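Local coordinates for protein manganese lipoxygenase (Gaeumannomyces graminis, PDB 5FX8) that oxygenates linoleic and alpha-linolenic acids with a catalytic manganese centre, forming 11S- and 13R-hydroperoxy fatty acids, at residues K185-V190 with L212-H217; P249-T254 with D259-P264; I299-A304 with P313-L318. One frame throughout, in Å; residues are numbered along the deposited sequence.

Contact 1: residues K185-V190 with L212-H217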
ATOM      1  N   LYS A 185     -10.244  -1.886  35.584  1.00 28.88           N
ATOM      2  CA  LYS A 185     -11.606  -1.675  36.033  1.00 25.05           C
ATOM      3  C   LYS A 185     -12.515  -1.534  34.824  1.00 24.36           C
ATOM      4  O   LYS A 185     -12.054  -1.377  33.697  1.00 33.67           O
ATOM      5  CB  LYS A 185     -11.694  -0.449  36.939  1.00 28.67           C
ATOM      6  CG  LYS A 185     -11.571   0.866  36.216  1.00 34.91           C
ATOM      7  CD  LYS A 185     -11.550   2.060  37.175  1.00 37.91           C
ATOM      8  CE  LYS A 185     -11.572   3.382  36.407  1.00 39.70           C
ATOM      9  NZ  LYS A 185     -10.550   3.419  35.317  1.00 42.02           N
ATOM     10  N   LEU A 186     -13.809  -1.646  35.055  1.00 24.72           N
ATOM     11  CA  LEU A 186     -14.764  -1.434  33.979  1.00 24.23           C
ATOM     12  C   LEU A 186     -14.674   0.005  33.481  1.00 24.65           C
ATOM     13  O   LEU A 186     -14.757   0.936  34.288  1.00 26.97           O
ATOM     14  CB  LEU A 186     -16.176  -1.713  34.458  1.00 21.77           C
ATOM     15  CG  LEU A 186     -16.469  -3.136  34.876  1.00 22.94           C
ATOM     16  CD1 LEU A 186     -17.834  -3.201  35.506  1.00 26.22           C
ATOM     17  CD2 LEU A 186     -16.432  -4.001  33.658  1.00 22.82           C
ATOM     18  N   PRO A 187     -14.531   0.232  32.183  1.00 23.40           N
ATOM     19  CA  PRO A 187     -14.407   1.605  31.687  1.00 22.91           C
ATOM     20  C   PRO A 187     -15.672   2.427  31.892  1.00 23.94           C
ATOM     21  O   PRO A 187     -15.611   3.577  32.325  1.00 30.52           O
ATOM     22  CB  PRO A 187     -14.110   1.409  30.201  1.00 19.96           C
ATOM     23  CG  PRO A 187     -14.720   0.116  29.867  1.00 21.70           C
ATOM     24  CD  PRO A 187     -14.562  -0.747  31.086  1.00 29.38           C
ATOM     25  N   PHE A 188     -16.823   1.857  31.580  1.00 23.31           N
ATOM     26  CA  PHE A 188     -18.085   2.538  31.777  1.00 24.45           C
ATOM     27  C   PHE A 188     -19.123   1.512  32.191  1.00 23.19           C
ATOM     28  O   PHE A 188     -18.914   0.306  32.071  1.00 25.53           O
ATOM     29  CB  PHE A 188     -18.524   3.294  30.520  1.00 22.11           C
ATOM     30  CG  PHE A 188     -18.628   2.442  29.296  1.00 21.98           C
ATOM     31  CD1 PHE A 188     -19.762   1.698  29.051  1.00 22.00           C
ATOM     32  CD2 PHE A 188     -17.605   2.421  28.366  1.00 20.63           C
ATOM     33  CE1 PHE A 188     -19.863   0.941  27.926  1.00 19.90           C
ATOM     34  CE2 PHE A 188     -17.706   1.667  27.231  1.00 17.97           C
ATOM     35  CZ  PHE A 188     -18.833   0.928  27.009  1.00 16.80           C
ATOM     36  N   SER A 189     -20.254   2.002  32.668  1.00 26.18           N
ATOM     37  CA  SER A 189     -21.318   1.153  33.168  1.00 27.46           C
ATOM     38  C   SER A 189     -22.448   1.072  32.158  1.00 26.74           C
ATOM     39  O   SER A 189     -22.613   1.933  31.297  1.00 26.31           O
ATOM     40  CB  SER A 189     -21.850   1.667  34.505  1.00 30.21           C
ATOM     41  OG  SER A 189     -22.626   0.655  35.146  1.00 41.84           O
ATOM     42  N   VAL A 190     -23.215  -0.001  32.260  1.00 26.62           N
ATOM     43  CA  VAL A 190     -24.396  -0.209  31.445  1.00 26.83           C
ATOM     44  C   VAL A 190     -25.514  -0.648  32.374  1.00 29.99           C
ATOM     45  O   VAL A 190     -25.271  -1.302  33.394  1.00 38.16           O
ATOM     46  CB  VAL A 190     -24.170  -1.250  30.341  1.00 25.64           C
ATOM     47  CG1 VAL A 190     -25.313  -1.219  29.375  1.00 25.06           C
ATOM     48  CG2 VAL A 190     -22.879  -1.001  29.615  1.00 26.50           C
ATOM     49  N   LEU A 212     -14.421  -9.957  29.090  1.00 14.70           N
ATOM     50  CA  LEU A 212     -14.661  -8.596  28.619  1.00 14.70           C
ATOM     51  C   LEU A 212     -13.414  -8.014  27.964  1.00 13.48           C
ATOM     52  O   LEU A 212     -12.316  -8.121  28.508  1.00 13.68           O
ATOM     53  CB  LEU A 212     -15.098  -7.673  29.755  1.00 17.06           C
ATOM     54  CG  LEU A 212     -16.547  -7.641  30.223  1.00 17.64           C
ATOM     55  CD1 LEU A 212     -16.717  -6.444  31.079  1.00 15.44           C
ATOM     56  CD2 LEU A 212     -17.530  -7.597  29.095  1.00 16.00           C
ATOM     57  N   PHE A 213     -13.606  -7.361  26.823  1.00 13.00           N
ATOM     58  CA  PHE A 213     -12.553  -6.767  26.021  1.00 12.57           C
ATOM     59  C   PHE A 213     -12.939  -5.333  25.694  1.00 12.51           C
ATOM     60  O   PHE A 213     -14.115  -5.009  25.581  1.00 11.65           O
ATOM     61  CB  PHE A 213     -12.333  -7.530  24.721  1.00 12.12           C
ATOM     62  CG  PHE A 213     -11.997  -8.961  24.899  1.00 13.83           C
ATOM     63  CD1 PHE A 213     -12.986  -9.900  25.156  1.00 14.57           C
ATOM     64  CD2 PHE A 213     -10.693  -9.392  24.775  1.00 13.95           C
ATOM     65  CE1 PHE A 213     -12.664 -11.221  25.308  1.00 14.31           C
ATOM     66  CE2 PHE A 213     -10.383 -10.712  24.924  1.00 14.47           C
ATOM     67  CZ  PHE A 213     -11.375 -11.621  25.196  1.00 14.01           C
ATOM     68  N   LEU A 214     -11.942  -4.479  25.516  1.00 13.88           N
ATOM     69  CA  LEU A 214     -12.169  -3.048  25.393  1.00 12.01           C
ATOM     70  C   LEU A 214     -11.407  -2.487  24.214  1.00 11.83           C
ATOM     71  O   LEU A 214     -10.250  -2.836  24.008  1.00 16.41           O
ATOM     72  CB  LEU A 214     -11.722  -2.311  26.650  1.00 12.39           C
ATOM     73  CG  LEU A 214     -11.712  -0.782  26.590  1.00 14.56           C
ATOM     74  CD1 LEU A 214     -13.087  -0.239  26.330  1.00 11.75           C
ATOM     75  CD2 LEU A 214     -11.219  -0.251  27.882  1.00 15.74           C
ATOM     76  N   VAL A 215     -12.044  -1.606  23.456  1.00 11.31           N
ATOM     77  CA  VAL A 215     -11.362  -0.710  22.536  1.00 10.42           C
ATOM     78  C   VAL A 215     -11.573   0.709  23.033  1.00 11.48           C
ATOM     79  O   VAL A 215     -12.712   1.159  23.165  1.00 13.02           O
ATOM     80  CB  VAL A 215     -11.883  -0.854  21.109  1.00 11.42           C
ATOM     81  CG1 VAL A 215     -11.209   0.166  20.198  1.00 11.65           C
ATOM     82  CG2 VAL A 215     -11.644  -2.238  20.635  1.00 13.63           C
ATOM     83  N   ASP A 216     -10.489   1.421  23.282  1.00 12.39           N
ATOM     84  CA  ASP A 216     -10.551   2.742  23.903  1.00 12.89           C
ATOM     85  C   ASP A 216     -10.070   3.792  22.909  1.00 12.04           C
ATOM     86  O   ASP A 216      -8.872   4.052  22.823  1.00 17.54           O
ATOM     87  CB  ASP A 216      -9.710   2.777  25.184  1.00 11.52           C
ATOM     88  CG  ASP A 216     -10.047   3.958  26.083  1.00 13.65           C
ATOM     89  OD1 ASP A 216     -10.574   4.946  25.586  1.00 14.81           O
ATOM     90  OD2 ASP A 216      -9.797   3.913  27.294  1.00 14.44           O
ATOM     91  N   HIS A 217     -10.978   4.435  22.186  1.00 11.68           N
ATOM     92  CA  HIS A 217     -10.608   5.593  21.382  1.00 12.31           C
ATOM     93  C   HIS A 217     -10.937   6.913  22.062  1.00 13.80           C
ATOM     94  O   HIS A 217     -11.097   7.920  21.381  1.00 15.88           O
ATOM     95  CB  HIS A 217     -11.286   5.551  20.019  1.00 12.16           C
ATOM     96  CG  HIS A 217     -10.819   4.431  19.163  1.00 11.25           C
ATOM     97  ND1 HIS A 217      -9.511   4.027  19.136  1.00 11.49           N
ATOM     98  CD2 HIS A 217     -11.490   3.594  18.345  1.00 11.39           C
ATOM     99  CE1 HIS A 217      -9.387   3.001  18.319  1.00 12.16           C
ATOM    100  NE2 HIS A 217     -10.576   2.715  17.829  1.00 11.93           N
TER

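Contact 2: residues P249-T254 with D259-P264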
ATOM      1  N   PRO A 249     -20.167  -7.616  20.109  1.00 16.14           N
ATOM      2  CA  PRO A 249     -20.285  -6.272  20.671  1.00 13.69           C
ATOM      3  C   PRO A 249     -21.224  -6.237  21.859  1.00 15.92           C
ATOM      4  O   PRO A 249     -22.243  -6.928  21.904  1.00 15.08           O
ATOM      5  CB  PRO A 249     -20.859  -5.457  19.504  1.00 12.27           C
ATOM      6  CG  PRO A 249     -21.642  -6.402  18.738  1.00 12.70           C
ATOM      7  CD  PRO A 249     -20.927  -7.742  18.851  1.00 20.69           C
ATOM      8  N   LEU A 250     -20.860  -5.416  22.838  1.00 14.41           N
ATOM      9  CA  LEU A 250     -21.699  -5.221  24.011  1.00 14.88           C
ATOM     10  C   LEU A 250     -22.218  -3.790  24.090  1.00 14.90           C
ATOM     11  O   LEU A 250     -23.425  -3.582  24.002  1.00 22.22           O
ATOM     12  CB  LEU A 250     -20.931  -5.621  25.280  1.00 14.12           C
ATOM     13  CG  LEU A 250     -21.795  -5.992  26.486  1.00 15.67           C
ATOM     14  CD1 LEU A 250     -21.067  -6.876  27.480  1.00 14.60           C
ATOM     15  CD2 LEU A 250     -22.282  -4.772  27.189  1.00 16.50           C
ATOM     16  N   ALA A 251     -21.355  -2.789  24.232  1.00 14.17           N
ATOM     17  CA  ALA A 251     -21.814  -1.414  24.343  1.00 14.51           C
ATOM     18  C   ALA A 251     -20.823  -0.478  23.666  1.00 15.55           C
ATOM     19  O   ALA A 251     -19.666  -0.824  23.437  1.00 15.71           O
ATOM     20  CB  ALA A 251     -22.006  -1.013  25.804  1.00 16.01           C
ATOM     21  N   ILE A 252     -21.293   0.722  23.351  1.00 15.79           N
ATOM     22  CA  ILE A 252     -20.468   1.766  22.762  1.00 14.59           C
ATOM     23  C   ILE A 252     -20.794   3.069  23.467  1.00 15.96           C
ATOM     24  O   ILE A 252     -21.954   3.476  23.509  1.00 18.16           O
ATOM     25  CB  ILE A 252     -20.698   1.894  21.243  1.00 15.44           C
ATOM     26  CG1 ILE A 252     -20.305   0.598  20.535  1.00 14.93           C
ATOM     27  CG2 ILE A 252     -19.897   3.054  20.666  1.00 13.62           C
ATOM     28  CD1 ILE A 252     -20.564   0.589  19.044  1.00 15.70           C
ATOM     29  N   LYS A 253     -19.782   3.726  24.016  1.00 16.16           N
ATOM     30  CA  LYS A 253     -19.940   4.999  24.698  1.00 17.05           C
ATOM     31  C   LYS A 253     -19.205   6.083  23.916  1.00 19.12           C
ATOM     32  O   LYS A 253     -18.003   5.956  23.665  1.00 20.77           O
ATOM     33  CB  LYS A 253     -19.399   4.906  26.122  1.00 16.62           C
ATOM     34  CG  LYS A 253     -19.911   5.968  27.035  1.00 20.38           C
ATOM     35  CD  LYS A 253     -19.119   6.040  28.291  1.00 21.92           C
ATOM     36  CE  LYS A 253     -19.736   7.023  29.223  1.00 22.95           C
ATOM     37  NZ  LYS A 253     -18.772   7.333  30.272  1.00 32.89           N
ATOM     38  N   THR A 254     -19.909   7.162  23.566  1.00 17.55           N
ATOM     39  CA  THR A 254     -19.355   8.159  22.652  1.00 18.09           C
ATOM     40  C   THR A 254     -18.304   9.035  23.301  1.00 20.03           C
ATOM     41  O   THR A 254     -17.421   9.545  22.606  1.00 23.34           O
ATOM     42  CB  THR A 254     -20.432   9.092  22.141  1.00 17.60           C
ATOM     43  OG1 THR A 254     -20.779   9.981  23.201  1.00 18.19           O
ATOM     44  CG2 THR A 254     -21.643   8.315  21.688  1.00 19.18           C
ATOM     45  N   ASP A 259     -22.870  12.240  25.936  1.00 22.72           N
ATOM     46  CA  ASP A 259     -22.134  11.048  26.347  1.00 21.83           C
ATOM     47  C   ASP A 259     -23.039   9.823  26.439  1.00 20.45           C
ATOM     48  O   ASP A 259     -23.100   9.158  27.472  1.00 23.25           O
ATOM     49  CB  ASP A 259     -21.437  11.315  27.681  1.00 21.07           C
ATOM     50  CG  ASP A 259     -20.268  10.433  27.907  1.00 23.30           C
ATOM     51  OD1 ASP A 259     -20.220   9.364  27.281  1.00 29.20           O
ATOM     52  OD2 ASP A 259     -19.395  10.806  28.703  1.00 28.51           O
ATOM     53  N   LEU A 260     -23.726   9.495  25.363  1.00 21.65           N
ATOM     54  CA  LEU A 260     -24.664   8.393  25.441  1.00 21.81           C
ATOM     55  C   LEU A 260     -23.942   7.048  25.352  1.00 20.57           C
ATOM     56  O   LEU A 260     -22.814   6.947  24.872  1.00 23.43           O
ATOM     57  CB  LEU A 260     -25.697   8.508  24.328  1.00 21.54           C
ATOM     58  CG  LEU A 260     -26.528   9.783  24.334  1.00 20.86           C
ATOM     59  CD1 LEU A 260     -27.529   9.716  23.221  1.00 22.89           C
ATOM     60  CD2 LEU A 260     -27.223   9.903  25.635  1.00 20.00           C
ATOM     61  N   THR A 261     -24.622   6.003  25.809  1.00 19.99           N
ATOM     62  CA  THR A 261     -24.129   4.635  25.720  1.00 17.74           C
ATOM     63  C   THR A 261     -25.133   3.818  24.927  1.00 17.13           C
ATOM     64  O   THR A 261     -26.287   3.700  25.328  1.00 21.46           O
ATOM     65  CB  THR A 261     -23.925   4.018  27.106  1.00 18.06           C
ATOM     66  OG1 THR A 261     -23.124   4.882  27.914  1.00 22.00           O
ATOM     67  CG2 THR A 261     -23.203   2.705  26.988  1.00 18.34           C
ATOM     68  N   TYR A 262     -24.698   3.248  23.820  1.00 19.26           N
ATOM     69  CA  TYR A 262     -25.549   2.448  22.955  1.00 19.25           C
ATOM     70  C   TYR A 262     -25.295   0.951  23.132  1.00 18.02           C
ATOM     71  O   TYR A 262     -24.257   0.512  23.632  1.00 17.93           O
ATOM     72  CB  TYR A 262     -25.325   2.820  21.493  1.00 19.62           C
ATOM     73  CG  TYR A 262     -25.624   4.249  21.154  1.00 19.57           C
ATOM     74  CD1 TYR A 262     -24.670   5.239  21.326  1.00 19.27           C
ATOM     75  CD2 TYR A 262     -26.843   4.600  20.618  1.00 19.46           C
ATOM     76  CE1 TYR A 262     -24.941   6.513  21.002  1.00 20.11           C
ATOM     77  CE2 TYR A 262     -27.112   5.868  20.296  1.00 20.33           C
ATOM     78  CZ  TYR A 262     -26.164   6.822  20.492  1.00 19.12           C
ATOM     79  OH  TYR A 262     -26.434   8.111  20.160  1.00 21.06           O
ATOM     80  N   THR A 263     -26.251   0.167  22.668  1.00 16.14           N
ATOM     81  CA  THR A 263     -26.225  -1.276  22.830  1.00 19.89           C
ATOM     82  C   THR A 263     -26.930  -1.842  21.612  1.00 19.99           C
ATOM     83  O   THR A 263     -27.690  -1.118  20.963  1.00 18.96           O
ATOM     84  CB  THR A 263     -26.923  -1.678  24.151  1.00 17.30           C
ATOM     85  OG1 THR A 263     -26.036  -1.473  25.254  1.00 17.24           O
ATOM     86  CG2 THR A 263     -27.340  -3.066  24.160  1.00 17.42           C
ATOM     87  N   PRO A 264     -26.671  -3.101  21.238  1.00 18.84           N
ATOM     88  CA  PRO A 264     -27.519  -3.735  20.218  1.00 18.72           C
ATOM     89  C   PRO A 264     -28.998  -3.815  20.598  1.00 18.82           C
ATOM     90  O   PRO A 264     -29.798  -4.254  19.774  1.00 26.50           O
ATOM     91  CB  PRO A 264     -26.913  -5.129  20.071  1.00 17.98           C
ATOM     92  CG  PRO A 264     -25.520  -4.971  20.476  1.00 17.98           C
ATOM     93  CD  PRO A 264     -25.458  -3.883  21.504  1.00 17.35           C
TER
HETATM   94  O   HOH W   1     -23.289  10.871  22.758  1.00 19.21           O

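Contact 3: residues I299-A304 with P313-L318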
ATOM      1  N   ILE A 299      14.182   4.242  11.740  1.00  6.91           N
ATOM      2  CA  ILE A 299      15.236   4.552  12.699  1.00  6.83           C
ATOM      3  C   ILE A 299      16.167   3.363  12.868  1.00  6.37           C
ATOM      4  O   ILE A 299      17.380   3.538  13.016  1.00 15.10           O
ATOM      5  CB  ILE A 299      14.646   5.053  14.042  1.00  8.67           C
ATOM      6  CG1 ILE A 299      15.710   5.702  14.918  1.00  6.16           C
ATOM      7  CG2 ILE A 299      13.981   3.968  14.855  1.00  6.65           C
ATOM      8  CD1 ILE A 299      16.537   6.695  14.233  1.00  6.35           C
ATOM      9  N   VAL A 300      15.631   2.140  12.806  1.00 11.74           N
ATOM     10  CA  VAL A 300      16.489   0.949  12.873  1.00  6.99           C
ATOM     11  C   VAL A 300      17.393   0.869  11.656  1.00  6.22           C
ATOM     12  O   VAL A 300      18.578   0.545  11.758  1.00 27.39           O
ATOM     13  CB  VAL A 300      15.635  -0.330  13.020  1.00  7.64           C
ATOM     14  CG1 VAL A 300      16.524  -1.591  12.898  1.00  6.38           C
ATOM     15  CG2 VAL A 300      14.868  -0.303  14.326  1.00  6.50           C
ATOM     16  N   HIS A 301      16.853   1.163  10.490  1.00  6.31           N
ATOM     17  CA  HIS A 301      17.686   1.206   9.312  1.00  9.88           C
ATOM     18  C   HIS A 301      18.676   2.368   9.347  1.00  9.31           C
ATOM     19  O   HIS A 301      19.755   2.250   8.780  1.00  8.53           O
ATOM     20  CB  HIS A 301      16.804   1.271   8.081  1.00  5.80           C
ATOM     21  CG  HIS A 301      17.558   1.417   6.807  1.00  5.48           C
ATOM     22  ND1 HIS A 301      18.046   2.628   6.365  1.00  9.27           N
ATOM     23  CD2 HIS A 301      17.899   0.513   5.868  1.00  5.46           C
ATOM     24  CE1 HIS A 301      18.657   2.463   5.209  1.00 11.80           C
ATOM     25  NE2 HIS A 301      18.593   1.185   4.893  1.00  7.14           N
ATOM     26  N   GLU A 302      18.350   3.495   9.973  1.00  7.96           N
ATOM     27  CA  GLU A 302      19.313   4.591  10.057  1.00  6.88           C
ATOM     28  C   GLU A 302      20.519   4.173  10.870  1.00  8.54           C
ATOM     29  O   GLU A 302      21.683   4.379  10.473  1.00 10.22           O
ATOM     30  CB  GLU A 302      18.674   5.820  10.708  1.00  6.99           C
ATOM     31  CG  GLU A 302      17.732   6.548   9.840  1.00  7.32           C
ATOM     32  CD  GLU A 302      17.003   7.663  10.535  1.00  7.90           C
ATOM     33  OE1 GLU A 302      17.620   8.623  11.042  1.00  8.96           O
ATOM     34  OE2 GLU A 302      15.778   7.584  10.555  1.00  9.19           O
ATOM     35  N   ALA A 303      20.244   3.616  12.047  1.00  7.26           N
ATOM     36  CA  ALA A 303      21.315   3.167  12.905  1.00  6.64           C
ATOM     37  C   ALA A 303      22.172   2.127  12.184  1.00 10.33           C
ATOM     38  O   ALA A 303      23.405   2.187  12.251  1.00 14.34           O
ATOM     39  CB  ALA A 303      20.713   2.655  14.212  1.00  6.62           C
ATOM     40  N   ALA A 304      21.542   1.220  11.416  1.00 10.83           N
ATOM     41  CA  ALA A 304      22.318   0.235  10.663  1.00  6.72           C
ATOM     42  C   ALA A 304      23.169   0.890   9.583  1.00 10.08           C
ATOM     43  O   ALA A 304      24.342   0.545   9.420  1.00 13.13           O
ATOM     44  CB  ALA A 304      21.410  -0.828  10.043  1.00  6.12           C
ATOM     45  N   PRO A 313      26.168  -8.368   4.638  1.00  9.76           N
ATOM     46  CA  PRO A 313      24.939  -9.031   4.137  1.00 10.66           C
ATOM     47  C   PRO A 313      23.646  -8.576   4.803  1.00  7.03           C
ATOM     48  O   PRO A 313      22.574  -8.561   4.172  1.00  7.85           O
ATOM     49  CB  PRO A 313      25.230 -10.515   4.411  1.00  9.16           C
ATOM     50  CG  PRO A 313      26.712 -10.587   4.413  1.00  9.61           C
ATOM     51  CD  PRO A 313      27.197  -9.339   5.034  1.00  8.81           C
ATOM     52  N   VAL A 314      23.720  -8.208   6.071  1.00  7.07           N
ATOM     53  CA  VAL A 314      22.534  -7.722   6.756  1.00  7.53           C
ATOM     54  C   VAL A 314      22.149  -6.334   6.245  1.00 12.27           C
ATOM     55  O   VAL A 314      20.962  -6.015   6.125  1.00 13.44           O
ATOM     56  CB  VAL A 314      22.757  -7.738   8.275  1.00  6.78           C
ATOM     57  CG1 VAL A 314      21.591  -7.150   8.953  1.00  7.93           C
ATOM     58  CG2 VAL A 314      22.934  -9.135   8.739  1.00  6.63           C
ATOM     59  N   MET A 315      23.143  -5.505   5.911  1.00  7.55           N
ATOM     60  CA  MET A 315      22.869  -4.204   5.321  1.00  7.84           C
ATOM     61  C   MET A 315      22.109  -4.343   4.024  1.00  7.57           C
ATOM     62  O   MET A 315      21.204  -3.556   3.751  1.00 23.38           O
ATOM     63  CB  MET A 315      24.167  -3.436   5.072  1.00  8.49           C
ATOM     64  CG  MET A 315      23.974  -1.958   4.707  1.00  9.15           C
ATOM     65  SD  MET A 315      23.313  -1.040   6.100  1.00  9.97           S
ATOM     66  CE  MET A 315      21.634  -0.734   5.626  1.00 10.48           C
ATOM     67  N   GLY A 316      22.468  -5.331   3.210  1.00  7.61           N
ATOM     68  CA  GLY A 316      21.780  -5.530   1.947  1.00  8.33           C
ATOM     69  C   GLY A 316      20.345  -5.987   2.114  1.00  7.47           C
ATOM     70  O   GLY A 316      19.457  -5.528   1.394  1.00 19.52           O
ATOM     71  N   VAL A 317      20.087  -6.876   3.073  1.00  7.73           N
ATOM     72  CA  VAL A 317      18.699  -7.269   3.297  1.00  8.91           C
ATOM     73  C   VAL A 317      17.882  -6.112   3.909  1.00  7.77           C
ATOM     74  O   VAL A 317      16.712  -5.899   3.553  1.00 19.86           O
ATOM     75  CB  VAL A 317      18.679  -8.552   4.138  1.00  6.18           C
ATOM     76  CG1 VAL A 317      17.311  -8.901   4.643  1.00  5.88           C
ATOM     77  CG2 VAL A 317      19.182  -9.659   3.293  1.00  8.47           C
ATOM     78  N   LEU A 318      18.479  -5.329   4.811  1.00 12.95           N
ATOM     79  CA  LEU A 318      17.743  -4.200   5.360  1.00  6.40           C
ATOM     80  C   LEU A 318      17.439  -3.167   4.286  1.00 12.08           C
ATOM     81  O   LEU A 318      16.318  -2.661   4.209  1.00  6.72           O
ATOM     82  CB  LEU A 318      18.509  -3.566   6.511  1.00  6.15           C
ATOM     83  CG  LEU A 318      18.492  -4.314   7.834  1.00  6.18           C
ATOM     84  CD1 LEU A 318      19.292  -3.532   8.797  1.00  8.29           C
ATOM     85  CD2 LEU A 318      17.127  -4.482   8.367  1.00  4.83           C
TER

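Contact 1: residues K185-V190 with L212-H217
Leu186 and Leu212 meet through one methyl each, CD2 of Leu186 standing 3.6 Å from CD1 of Leu212. The two side chains cross at a slant, so the contact is a branch-to-branch touch and their stems stay apart. In Leu186 CG lies anti to the carbonyl carbon (chi1 -64°), which carries CD2 from a loop toward the strand, although the CB itself leaves the backbone at the side. The CB of Leu212 already points at the loop.

Beside this pair the ring of Pro187 slides past Leu214, the two running in opposite directions. CG of Pro187 leans against both branches, 3.9 Å from CD1 and 4.0 Å from CD2 of Leu214, while its CB lies 4.1 Å from that same CD2. Leu214 differs from Leu212 in having CG anti to the backbone N (chi1 171°), and its two methyls straddle the proline's CG. No hydrogen bond passes between 185-190 and 212-217; the join is wholly apolar.

Leu212 is also packed on by Leu203, Leu206 and His207 of helix 203-208, and His207 touches Leu186 as well. Phe188 continues the loop's cover onto Gln235, Ala251 and Lys253 of the next two strands. Leu212 and Leu214, alternate residues of strand 212-216, thus turn the same way, with Phe213 and Val215 directed to the other side. This alternation is that of a regular beta strand, here in an antiparallel meander whose Leu212 and Leu214 face is overlaid by the 185-190 loop.

Contact 2: residues P249-T254 with D259-P264
The carbonyl oxygen of Tyr262 is approached by three groups: Ile252 N donates a hydrogen bond of 3.0 Å to Tyr262 O, Ala251 CA brings a CA-H contact at 3.2 Å to that oxygen, and Thr263 OG1 adds a weak bond from the next residue. The return bond, Tyr262 N to Ile252 O at 2.8 Å, makes these residues an antiparallel hydrogen-bonded pair. Lys253 and Thr261 form the neighbouring non-hydrogen-bonded pair, and Thr254 N closes on Leu260 O at 3.2 Å.

At the turn a water lies 2.7 Å from Thr254 OG1 and accepts from Leu260 N, bridging the two arms; Val256 N also bonds to that hydroxyl. Thr254 CG2 reaches the edge of the Tyr262 ring, in its plane, 3.8 Å from CE1 of Tyr262.

Lys253 extends with CG anti to the backbone N (chi1 -161°) and passes obliquely over the Asp259 carboxylate. CG, CD and CE of Lys253 lie near OD1 of Asp259, while NZ of Lys253 makes only a long salt bridge, 3.9 Å, to OD2 of Asp259.

Leu250 and Ala251 both face Leu237 in a classic beta bulge, where 246-253 pairs with 235-241 along the edge opposite to 261-262. Ile252 packs on Trp271 and Tyr262 on Ala274 of helix 268-305. Lys253 lies on the other face of the hairpin, which Thr261 shares, and Thr263 rests on Val194 and Leu198 of helix 192-199.

Contact 3: residues I299-A304 with P313-L318
Met315 is the first residue of 313-318 to reach the facing helix, meeting His301 and Ala304. Its CG is anti to the backbone N (chi1 -169°), but the chain then bends twice. The bends set SD of Met315 3.8 Å from the carbonyl O of Ala304 and bring CE of Met315 to 3.7 Å from NE2 of His301. The methyl approaches the imidazole obliquely, and the two side chains cross at about a right angle.

One turn on, Leu318 directs its CB at the other helix. CD1 of Leu318 packs against CB of Ala304 at 3.7 Å, while its backbone O lies 3.9 Å from CD2 of His301. The short axes pass 10.7 Å apart, their N-to-C directions 147° apart and so roughly antiparallel, and Trp439 of helix 434-444 touches both Ala304 and Leu318.

All four touching residues are buried, and no hydrogen bond joins 299-304 to 313-318 themselves. The imidazole bonds to Tyr326 OH at ND1 and Asn319 OD1 at NE2, which probably fix its rotation. Apolar and sulfur contacts thus fill the interface, while the His301-Asn319 bond just beyond adds a polar tie between the same two helices.

Overall arrangement
From the N terminus, contact 1 comes first: strand 212-216 returns to 185-190 after a 21-residue excursion that holds helices 192-199 and 203-208. Contact 2 then closes a hairpin across four residues, adding strand 261-262 at the edge of the same sheet. The two touch directly, Phe188 reaching Thr261 and Val190 reaching Ala251. Helix 268-305, which carries the manganese ligands His290 and His294, leads on to contact 3, where a short connection (306-312) turns the chain into helix 313-321. The centre of contact 3 lies about 46 Å from that of contact 2, on the opposite side of the chain's centre. The three follow in series, without nesting or crossing.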